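Putative PAS/PAC sensor protein (Nakamurella multipartita DSM 44233, PDB 6HMJ) is a blue-light receptor with a flavin mononucleotide chromophore that mediates RNA binding and translational regulation. Local coordinates at residues L32-A37 / P45-A50; L79-T82 / E86-P89; S137-A142 / Q156-L161; G227-A232 / G236-A241. All coordinates share one frame; numbering follows the deposited sequence.

Overall arrangement
Followed from the N terminus, the four contacts come strictly in series: each closes before the next opens, so none nest and none cross. Contact 1 closes the loop between helices 28-34 and 45-50 of the N-terminal PAS domain, with seven residues between its segments, and contact 2 closes the hairpin turn between strands 74-82 and 85-97 of the same domain. Their centres lie about 12 Å apart, and R88 of contact 2 reaches V33 of contact 1. The long helix 114-149 then leads to contact 3, its centre about 58 Å from that of contact 1, where it packs on helix 154-167 in the ANTAR region. Contact 4, its centre about 53 Å from that of contact 3, ties a loop to helix 234-244 in the flavin-binding PAS region.

Contact 1 of 4, residues L32-A37 / P45-A50; sequences LVLGFA and PAVVLA
L34 meets V47 and V48 through a single methyl: its CD1 stands 4.3 Å from V47 CG1 and 4.5 Å from V48 CG2, both at the outer limit of van der Waals contact. The two valines present themselves differently. The CB of V47 is directed at the leucine, whereas that of V48 is directed away, and V48 makes the contact because its first torsion (chi1 171°) sets CG1 anti to the backbone N and leaves CG2 on the side of L34. Segment 32-37 covers 23 Å² of V47 and 26 Å² of V48, while 45-50 covers 54 Å² of L34. The backbones stay well apart, the nearest CA pair being L34 and V48 at 7.7 Å. Both segments belong to the N-terminal PAS domain, in the helical connection that follows strand 24-26 and precedes strand 74-82, where this fold places its short helices. Helix 28-34 is ended by a Schellman motif: G35 N pairs with L32 O, F36 N pairs with the carbonyl of the residue preceding L32, and G35 is the C-prime residue. Its phi of 125° would drive a CB against the preceding carbonyl oxygen, which accounts for glycine. The chain is thereby turned immediately after L34. L43 and H51 also touch that leucine, while V48 packs on W60 of helix 54-70 and on F24 of strand 24-26. At the start of the second helix, T44 OG1 is hydrogen-bonded to V47 N.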
loop_
_atom_site.group_PDB
_atom_site.type_symbol
_atom_site.label_atom_id
_atom_site.label_comp_id
_atom_site.label_asym_id
_atom_site.label_seq_id
_atom_site.Cartn_x
_atom_site.Cartn_y
_atom_site.Cartn_z
ATOM N N LEU A 32 -34.464 32.289 -30.325
ATOM C CA LEU A 32 -33.603 32.251 -29.146
ATOM C C LEU A 32 -32.228 31.688 -29.477
ATOM O O LEU A 32 -31.210 32.209 -29.006
ATOM C CB LEU A 32 -34.265 31.434 -28.038
ATOM C CG LEU A 32 -35.461 32.105 -27.359
ATOM C CD1 LEU A 32 -36.285 31.087 -26.592
ATOM C CD2 LEU A 32 -34.988 33.220 -26.434
ATOM N N VAL A 33 -32.173 30.620 -30.277
ATOM C CA VAL A 33 -30.884 30.054 -30.662
ATOM C C VAL A 33 -30.010 31.115 -31.314
ATOM O O VAL A 33 -28.804 31.197 -31.050
ATOM C CB VAL A 33 -31.087 28.844 -31.592
ATOM C CG1 VAL A 33 -29.770 28.447 -32.245
ATOM C CG2 VAL A 33 -31.668 27.672 -30.818
ATOM N N LEU A 34 -30.599 31.942 -32.182
ATOM C CA LEU A 34 -29.813 32.961 -32.867
ATOM C C LEU A 34 -29.374 34.067 -31.912
ATOM O O LEU A 34 -28.308 34.661 -32.109
ATOM C CB LEU A 34 -30.619 33.536 -34.033
ATOM C CG LEU A 34 -31.040 32.515 -35.096
ATOM C CD1 LEU A 34 -31.824 33.179 -36.224
ATOM C CD2 LEU A 34 -29.836 31.766 -35.655
ATOM N N GLY A 35 -30.165 34.351 -30.876
ATOM C CA GLY A 35 -29.787 35.339 -29.882
ATOM C C GLY A 35 -30.820 36.428 -29.676
ATOM O O GLY A 35 -30.480 37.543 -29.269
ATOM N N PHE A 36 -32.086 36.117 -29.946
ATOM C CA PHE A 36 -33.159 37.095 -29.878
ATOM C C PHE A 36 -34.395 36.462 -29.260
ATOM O O PHE A 36 -34.663 35.275 -29.456
ATOM C CB PHE A 36 -33.546 37.623 -31.266
ATOM C CG PHE A 36 -32.534 38.540 -31.878
ATOM C CD1 PHE A 36 -31.623 38.059 -32.801
ATOM C CD2 PHE A 36 -32.503 39.884 -31.550
ATOM C CE1 PHE A 36 -30.693 38.898 -33.380
ATOM C CE2 PHE A 36 -31.575 40.732 -32.126
ATOM C CZ PHE A 36 -30.668 40.238 -33.043
ATOM N N ALA A 37 -35.146 37.260 -28.507
ATOM C CA ALA A 37 -36.451 36.798 -28.078
ATOM C C ALA A 37 -37.344 36.703 -29.315
ATOM O O ALA A 37 -37.123 37.408 -30.303
ATOM C CB ALA A 37 -37.062 37.747 -27.056
ATOM N N PRO A 45 -35.019 33.725 -44.015
ATOM C CA PRO A 45 -33.756 33.069 -44.391
ATOM C C PRO A 45 -32.564 34.012 -44.371
ATOM O O PRO A 45 -31.481 33.627 -43.909
ATOM C CB PRO A 45 -34.045 32.552 -45.807
ATOM C CG PRO A 45 -35.520 32.363 -45.842
ATOM C CD PRO A 45 -36.087 33.471 -44.999
ATOM N N ALA A 46 -32.732 35.244 -44.859
ATOM C CA ALA A 46 -31.648 36.220 -44.802
ATOM C C ALA A 46 -31.173 36.455 -43.373
ATOM O O ALA A 46 -30.001 36.784 -43.156
ATOM C CB ALA A 46 -32.099 37.538 -45.433
ATOM N N VAL A 47 -32.059 36.284 -42.389
ATOM C CA VAL A 47 -31.667 36.471 -40.995
ATOM C C VAL A 47 -30.826 35.297 -40.511
ATOM O O VAL A 47 -29.825 35.482 -39.807
ATOM C CB VAL A 47 -32.912 36.666 -40.110
ATOM C CG1 VAL A 47 -32.523 36.705 -38.642
ATOM C CG2 VAL A 47 -33.637 37.948 -40.485
ATOM N N VAL A 48 -31.223 34.074 -40.864
ATOM C CA VAL A 48 -30.433 32.900 -40.500
ATOM C C VAL A 48 -29.014 33.022 -41.040
ATOM O O VAL A 48 -28.036 32.910 -40.292
ATOM C CB VAL A 48 -31.117 31.615 -41.001
ATOM C CG1 VAL A 48 -30.190 30.413 -40.827
ATOM C CG2 VAL A 48 -32.421 31.385 -40.258
ATOM N N LEU A 49 -28.878 33.271 -42.346
ATOM C CA LEU A 49 -27.550 33.347 -42.945
ATOM C C LEU A 49 -26.695 34.431 -42.304
ATOM O O LEU A 49 -25.465 34.311 -42.274
ATOM C CB LEU A 49 -27.662 33.587 -44.449
ATOM C CG LEU A 49 -28.282 32.435 -45.242
ATOM C CD1 LEU A 49 -28.981 32.959 -46.490
ATOM C CD2 LEU A 49 -27.239 31.383 -45.593
ATOM N N ALA A 50 -27.319 35.494 -41.793
ATOM C CA ALA A 50 -26.565 36.564 -41.153
ATOM C C ALA A 50 -25.915 36.110 -39.850
ATOM O O ALA A 50 -24.954 36.744 -39.401
ATOM C CB ALA A 50 -27.471 37.769 -40.893
#

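Contact 2 of 4, residues L79-T82 / E86-P89; sequences LLLT and EPRP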
loop_
_atom_site.group_PDB
_atom_site.type_symbol
_atom_site.label_atom_id
_atom_site.label_comp_id
_atom_site.label_asym_id
_atom_site.label_seq_id
_atom_site.Cartn_x
_atom_site.Cartn_y
_atom_site.Cartn_z
ATOM N N LEU A 79 -21.170 27.322 -38.301
ATOM C CA LEU A 79 -21.049 28.034 -37.039
ATOM C C LEU A 79 -22.269 28.920 -36.809
ATOM O O LEU A 79 -23.102 29.124 -37.698
ATOM C CB LEU A 79 -19.780 28.896 -37.023
ATOM C CG LEU A 79 -18.436 28.220 -37.276
ATOM C CD1 LEU A 79 -17.317 29.249 -37.203
ATOM C CD2 LEU A 79 -18.193 27.100 -36.282
ATOM N N LEU A 80 -22.373 29.438 -35.587
ATOM C CA LEU A 80 -23.368 30.448 -35.243
ATOM C C LEU A 80 -22.621 31.629 -34.639
ATOM O O LEU A 80 -21.888 31.466 -33.658
ATOM C CB LEU A 80 -24.412 29.898 -34.266
ATOM C CG LEU A 80 -25.412 28.887 -34.838
ATOM C CD1 LEU A 80 -26.347 28.391 -33.746
ATOM C CD2 LEU A 80 -26.213 29.472 -35.989
ATOM N N LEU A 81 -22.809 32.809 -35.220
ATOM C CA LEU A 81 -22.104 34.002 -34.769
ATOM C C LEU A 81 -22.767 34.596 -33.532
ATOM O O LEU A 81 -23.989 34.773 -33.494
ATOM C CB LEU A 81 -22.048 35.031 -35.896
ATOM C CG LEU A 81 -21.498 34.465 -37.208
ATOM C CD1 LEU A 81 -21.570 35.500 -38.318
ATOM C CD2 LEU A 81 -20.074 33.953 -37.033
ATOM N N THR A 82 -21.954 34.913 -32.524
ATOM C CA THR A 82 -22.429 35.482 -31.270
ATOM C C THR A 82 -21.865 36.883 -31.085
ATOM O O THR A 82 -20.646 37.080 -31.148
ATOM C CB THR A 82 -22.025 34.605 -30.082
ATOM O OG1 THR A 82 -22.299 33.231 -30.382
ATOM C CG2 THR A 82 -22.790 35.015 -28.831
ATOM N N GLU A 86 -17.194 34.352 -29.149
ATOM C CA GLU A 86 -16.707 33.455 -30.184
ATOM C C GLU A 86 -17.867 32.634 -30.753
ATOM O O GLU A 86 -18.805 32.288 -30.030
ATOM C CB GLU A 86 -15.627 32.538 -29.615
ATOM C CG GLU A 86 -14.918 31.667 -30.640
ATOM C CD GLU A 86 -13.942 32.455 -31.501
ATOM O OE1 GLU A 86 -13.478 33.526 -31.054
ATOM O OE2 GLU A 86 -13.637 32.003 -32.625
ATOM N N PRO A 87 -17.838 32.320 -32.052
ATOM C CA PRO A 87 -18.930 31.528 -32.631
ATOM C C PRO A 87 -19.072 30.166 -31.967
ATOM O O PRO A 87 -18.120 29.613 -31.409
ATOM C CB PRO A 87 -18.526 31.385 -34.104
ATOM C CG PRO A 87 -17.626 32.524 -34.363
ATOM C CD PRO A 87 -16.886 32.768 -33.084
ATOM N N ARG A 88 -20.300 29.617 -32.045
ATOM C CA ARG A 88 -20.600 28.298 -31.520
ATOM C C ARG A 88 -20.682 27.281 -32.652
ATOM O O ARG A 88 -21.100 27.616 -33.765
ATOM C CB ARG A 88 -21.930 28.297 -30.758
ATOM C CG ARG A 88 -21.964 29.206 -29.544
ATOM C CD ARG A 88 -22.802 30.436 -29.823
ATOM N NE ARG A 88 -24.212 30.102 -30.008
ATOM C CZ ARG A 88 -25.100 30.892 -30.603
ATOM N NH1 ARG A 88 -24.731 32.074 -31.082
ATOM N NH2 ARG A 88 -26.361 30.498 -30.722
ATOM N N PRO A 89 -20.296 26.030 -32.409
ATOM C CA PRO A 89 -20.484 24.999 -33.434
ATOM C C PRO A 89 -21.955 24.647 -33.570
ATOM O O PRO A 89 -22.691 24.586 -32.583
ATOM C CB PRO A 89 -19.669 23.818 -32.903
ATOM C CG PRO A 89 -19.724 23.982 -31.425
ATOM C CD PRO A 89 -19.724 25.472 -31.171
#
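L80 and R88 face each other as an antiparallel hydrogen-bonded pair, L80 N to R88 O and R88 N to L80 O both measuring 2.9 Å. The strand axes approach to 4.5 Å with their directions 149° apart, a twisted beta hairpin; strand 74-82 forms one border of the antiparallel sheet of the N-terminal PAS domain within this chain. L79 and P89 form the adjoining non-hydrogen-bonded pair, a place where proline's missing N-H costs no bond to strand 74-82. P87 CA makes a CA-H...O contact of 3.1 Å with L80 O. The P87 ring is touched by both L79 and L81: L79 CD1 is 4.0 Å from P87 CB, and L81 CD2 is 3.9 Å from P87 CG. R88 shares a face of the sheet with L80 and, bent at chi2 (107°) and chi3, folds back over it, so that L80 CB sits 3.8 Å above the middle of the guanidinium plane. The main polar partner of that group is V33 O, bonded to NH2; D112 gives NE only a long, weak ion pair. A leucine here would probably leave the V33 carbonyl without this donor and open a gap over L80 CB. R88 NH1 also approaches T82 OG1 at the guanidinium edge (2.8 Å), a bond held with reserve because that hydroxyl oxygen is placed too close to R88 CD.

Contact 3 of 4, residues S137-A142 / Q156-L161; sequences SEIDQA and QAFALL
L161 supplies the methyl at the centre of this contact. Its CD1 lies 4.1 Å from A142 CB and 4.0 Å from A142 C, and it also comes within 4.3 Å of I139 O, so it rests on one turn of the opposing helix and meets backbone as well as side chain. The second touch is I139 CG2 against F158 CE1, at 4.2 Å; the methyl arrives at the ring's edge, near its plane, not over a face. F158 reaches that place with CG anti to the backbone N (chi1 -171°), its end coming nearer than the direction of its CB would suggest. The segment axes come no nearer than 10.7 Å, their directions 114° apart, and L161 spans the interval to the small side chain of A142. The two residues on each helix are one turn apart. Further out, L172 of helix 172-185 touches I139, F158 and L161, M179 of that helix touches A142, and V146 adds a second support for L161 from helix 114-149. The result is a three-helix core within the ANTAR domain, a helical module generally associated with RNA binding. Q141 and D140, on the same turn, pack against the second subunit. Since the side-chain touches are all between carbons, and the backbone atoms are met by a methyl, the contact is apolar, without directional bonds between these two segments, whose crossing is probably set by the fit of side chains.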
loop_
_atom_site.group_PDB
_atom_site.type_symbol
_atom_site.label_atom_id
_atom_site.label_comp_id
_atom_site.label_asym_id
_atom_site.label_seq_id
_atom_site.Cartn_x
_atom_site.Cartn_y
_atom_site.Cartn_z
ATOM N N SER A 137 -3.380 6.439 -5.908
ATOM C CA SER A 137 -3.709 5.726 -4.679
ATOM C C SER A 137 -2.797 4.523 -4.468
ATOM O O SER A 137 -2.422 4.214 -3.331
ATOM C CB SER A 137 -5.170 5.281 -4.708
ATOM O OG SER A 137 -5.399 4.369 -5.768
ATOM N N GLU A 138 -2.427 3.827 -5.546
ATOM C CA GLU A 138 -1.547 2.674 -5.398
ATOM C C GLU A 138 -0.127 3.106 -5.060
ATOM O O GLU A 138 0.534 2.482 -4.221
ATOM C CB GLU A 138 -1.563 1.827 -6.668
ATOM C CG GLU A 138 -2.789 0.946 -6.795
ATOM C CD GLU A 138 -2.669 -0.051 -7.927
ATOM O OE1 GLU A 138 -2.148 0.328 -8.996
ATOM O OE2 GLU A 138 -3.084 -1.216 -7.745
ATOM N N ILE A 139 0.360 4.174 -5.694
ATOM C CA ILE A 139 1.669 4.705 -5.331
ATOM C C ILE A 139 1.669 5.151 -3.875
ATOM O O ILE A 139 2.625 4.903 -3.132
ATOM C CB ILE A 139 2.065 5.852 -6.278
ATOM C CG1 ILE A 139 2.288 5.302 -7.691
ATOM C CG2 ILE A 139 3.311 6.564 -5.754
ATOM C CD1 ILE A 139 2.684 6.350 -8.720
ATOM N N ASP A 140 0.595 5.816 -3.443
ATOM C CA ASP A 140 0.497 6.240 -2.050
ATOM C C ASP A 140 0.485 5.041 -1.108
ATOM O O ASP A 140 1.108 5.077 -0.041
ATOM C CB ASP A 140 -0.754 7.095 -1.849
ATOM C CG ASP A 140 -0.614 8.480 -2.455
ATOM O OD1 ASP A 140 0.535 8.915 -2.680
ATOM O OD2 ASP A 140 -1.651 9.133 -2.702
ATOM N N GLN A 141 -0.227 3.974 -1.480
ATOM C CA GLN A 141 -0.244 2.771 -0.652
ATOM C C GLN A 141 1.140 2.134 -0.597
ATOM O O GLN A 141 1.630 1.772 0.480
ATOM C CB GLN A 141 -1.272 1.776 -1.188
ATOM C CG GLN A 141 -1.396 0.508 -0.356
ATOM C CD GLN A 141 -2.504 -0.403 -0.844
ATOM O OE1 GLN A 141 -3.285 -0.032 -1.718
ATOM N NE2 GLN A 141 -2.574 -1.603 -0.284
ATOM N N ALA A 142 1.787 1.985 -1.756
ATOM C CA ALA A 142 3.128 1.414 -1.784
ATOM C C ALA A 142 4.111 2.300 -1.031
ATOM O O ALA A 142 5.005 1.800 -0.339
ATOM C CB ALA A 142 3.586 1.206 -3.229
ATOM N N GLN A 156 12.244 9.197 1.720
ATOM C CA GLN A 156 13.092 8.022 1.547
ATOM C C GLN A 156 12.311 6.877 0.913
ATOM O O GLN A 156 12.791 6.223 -0.022
ATOM C CB GLN A 156 13.673 7.596 2.896
ATOM C CG GLN A 156 14.589 8.630 3.526
ATOM C CD GLN A 156 15.016 8.257 4.931
ATOM O OE1 GLN A 156 14.222 7.744 5.721
ATOM N NE2 GLN A 156 16.277 8.519 5.253
ATOM N N ALA A 157 11.105 6.611 1.420
ATOM C CA ALA A 157 10.277 5.554 0.850
ATOM C C ALA A 157 10.009 5.815 -0.626
ATOM O O ALA A 157 10.116 4.908 -1.461
ATOM C CB ALA A 157 8.963 5.446 1.621
ATOM N N PHE A 158 9.648 7.054 -0.962
ATOM C CA PHE A 158 9.397 7.403 -2.355
ATOM C C PHE A 158 10.670 7.313 -3.182
ATOM O O PHE A 158 10.638 6.869 -4.336
ATOM C CB PHE A 158 8.797 8.806 -2.436
ATOM C CG PHE A 158 8.309 9.175 -3.803
ATOM C CD1 PHE A 158 7.106 8.685 -4.279
ATOM C CD2 PHE A 158 9.052 10.015 -4.612
ATOM C CE1 PHE A 158 6.655 9.021 -5.535
ATOM C CE2 PHE A 158 8.606 10.357 -5.870
ATOM C CZ PHE A 158 7.406 9.860 -6.333
ATOM N N ALA A 159 11.804 7.734 -2.615
ATOM C CA ALA A 159 13.068 7.629 -3.335
ATOM C C ALA A 159 13.405 6.177 -3.644
ATOM O O ALA A 159 13.869 5.862 -4.747
ATOM C CB ALA A 159 14.188 8.282 -2.526
ATOM N N LEU A 160 13.164 5.272 -2.689
ATOM C CA LEU A 160 13.424 3.856 -2.925
ATOM C C LEU A 160 12.508 3.303 -4.009
ATOM O O LEU A 160 12.932 2.476 -4.825
ATOM C CB LEU A 160 13.250 3.056 -1.634
ATOM C CG LEU A 160 14.368 3.159 -0.597
ATOM C CD1 LEU A 160 13.986 2.399 0.660
ATOM C CD2 LEU A 160 15.681 2.639 -1.156
ATOM N N LEU A 161 11.243 3.723 -4.014
ATOM C CA LEU A 161 10.338 3.313 -5.081
ATOM C C LEU A 161 10.845 3.787 -6.437
ATOM O O LEU A 161 10.761 3.055 -7.430
ATOM C CB LEU A 161 8.932 3.848 -4.814
ATOM C CG LEU A 161 8.123 3.127 -3.735
ATOM C CD1 LEU A 161 6.790 3.825 -3.521
ATOM C CD2 LEU A 161 7.895 1.672 -4.103
#

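Contact 4 of 4, residues G227-A232 / G236-A241; sequences GLIPTA and GILTRA
I229, I237 and L238 carry this contact, with 62, 46 and 20 Å² of their surfaces covered respectively. I229 uses both of its branches. CG2 comes to 3.6 Å from I237 CD1, while CD1 comes to 4.0 Å from L238 CD2. Its first torsion, chi1 -61°, aims the two branches: CG2, anti to the backbone N, at I237, and CD1, through a CG1 anti to the carbonyl carbon, at L238. I229 and I237 run past each other in opposite directions, whereas I229 and L238 meet at a slant; the CB of L238 is turned aside, and only the end of its side chain approaches. I229 thus lays the irregular 227-232 segment against the first turns of helix 234-244 of the second PAS region. The second subunit lies close by. L238 packs on its T239 and T239 on its L238, a reciprocal pairing, while R240 packs on its I344. All three residues that touch are buried and aliphatic, which is consistent with the segment resting on the helix through apolar packing, while L228 makes backbone hydrogen bonds to the second subunit.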
loop_
_atom_site.group_PDB
_atom_site.type_symbol
_atom_site.label_atom_id
_atom_site.label_comp_id
_atom_site.label_asym_id
_atom_site.label_seq_id
_atom_site.Cartn_x
_atom_site.Cartn_y
_atom_site.Cartn_z
ATOM N N GLY A 227 28.930 -11.788 40.591
ATOM C CA GLY A 227 28.071 -11.197 41.597
ATOM C C GLY A 227 28.176 -11.936 42.913
ATOM O O GLY A 227 29.267 -12.295 43.372
ATOM N N LEU A 228 27.022 -12.167 43.533
ATOM C CA LEU A 228 26.944 -12.820 44.830
ATOM C C LEU A 228 26.466 -14.261 44.716
ATOM O O LEU A 228 25.981 -14.829 45.700
ATOM C CB LEU A 228 26.039 -12.021 45.767
ATOM C CG LEU A 228 26.455 -10.556 45.921
ATOM C CD1 LEU A 228 25.474 -9.798 46.797
ATOM C CD2 LEU A 228 27.864 -10.456 46.484
ATOM N N ILE A 229 26.587 -14.858 43.535
ATOM C CA ILE A 229 26.305 -16.290 43.403
ATOM C C ILE A 229 27.270 -17.067 44.288
ATOM O O ILE A 229 28.490 -16.815 44.240
ATOM C CB ILE A 229 26.436 -16.736 41.933
ATOM C CG1 ILE A 229 25.440 -15.981 41.047
ATOM C CG2 ILE A 229 26.285 -18.251 41.832
ATOM C CD1 ILE A 229 25.615 -16.241 39.563
ATOM N N PRO A 230 26.804 -18.015 45.102
ATOM C CA PRO A 230 27.747 -18.861 45.843
ATOM C C PRO A 230 28.661 -19.601 44.879
ATOM O O PRO A 230 28.200 -20.274 43.954
ATOM C CB PRO A 230 26.835 -19.819 46.616
ATOM C CG PRO A 230 25.516 -19.137 46.676
ATOM C CD PRO A 230 25.403 -18.348 45.413
ATOM N N THR A 231 29.972 -19.478 45.104
ATOM C CA THR A 231 30.927 -19.983 44.125
ATOM C C THR A 231 30.771 -21.483 43.914
ATOM O O THR A 231 31.134 -22.003 42.852
ATOM C CB THR A 231 32.357 -19.657 44.553
ATOM O OG1 THR A 231 32.738 -20.511 45.634
ATOM C CG2 THR A 231 32.471 -18.203 44.992
ATOM N N ALA A 232 30.241 -22.196 44.910
ATOM C CA ALA A 232 30.000 -23.626 44.749
ATOM C C ALA A 232 28.822 -23.881 43.816
ATOM O O ALA A 232 28.879 -24.775 42.965
ATOM C CB ALA A 232 29.755 -24.274 46.110
ATOM N N GLY A 236 26.417 -24.981 38.403
ATOM C CA GLY A 236 25.050 -25.409 38.157
ATOM C C GLY A 236 24.133 -24.261 37.781
ATOM O O GLY A 236 23.300 -24.389 36.880
ATOM N N ILE A 237 24.266 -23.126 38.472
ATOM C CA ILE A 237 23.405 -21.981 38.195
ATOM C C ILE A 237 23.647 -21.463 36.783
ATOM O O ILE A 237 22.709 -21.287 35.995
ATOM C CB ILE A 237 23.627 -20.876 39.246
ATOM C CG1 ILE A 237 23.017 -21.294 40.589
ATOM C CG2 ILE A 237 23.039 -19.554 38.768
ATOM C CD1 ILE A 237 23.293 -20.331 41.727
ATOM N N LEU A 238 24.910 -21.224 36.432
ATOM C CA LEU A 238 25.205 -20.626 35.136
ATOM C C LEU A 238 25.106 -21.634 33.996
ATOM O O LEU A 238 24.794 -21.246 32.866
ATOM C CB LEU A 238 26.587 -19.973 35.156
ATOM C CG LEU A 238 26.729 -18.769 36.095
ATOM C CD1 LEU A 238 28.111 -18.145 35.965
ATOM C CD2 LEU A 238 25.651 -17.729 35.850
ATOM N N THR A 239 25.367 -22.918 34.254
ATOM C CA THR A 239 25.073 -23.926 33.240
ATOM C C THR A 239 23.593 -23.894 32.880
ATOM O O THR A 239 23.227 -23.930 31.700
ATOM C CB THR A 239 25.473 -25.320 33.736
ATOM O OG1 THR A 239 26.894 -25.384 33.905
ATOM C CG2 THR A 239 25.043 -26.394 32.741
ATOM N N ARG A 240 22.729 -23.810 33.892
ATOM C CA ARG A 240 21.305 -23.634 33.640
ATOM C C ARG A 240 21.030 -22.340 32.886
ATOM O O ARG A 240 20.170 -22.303 31.998
ATOM C CB ARG A 240 20.542 -23.654 34.962
ATOM C CG ARG A 240 19.039 -23.597 34.799
ATOM C CD ARG A 240 18.490 -24.789 34.045
ATOM N NE ARG A 240 17.052 -24.917 34.252
ATOM C CZ ARG A 240 16.302 -25.883 33.734
ATOM N NH1 ARG A 240 16.851 -26.819 32.970
ATOM N NH2 ARG A 240 14.998 -25.912 33.982
ATOM N N ALA A 241 21.753 -21.269 33.221
ATOM C CA ALA A 241 21.511 -19.982 32.577
ATOM C C ALA A 241 21.774 -20.065 31.079
ATOM O O ALA A 241 20.912 -19.713 30.265
ATOM C CB ALA A 241 22.386 -18.902 33.217
#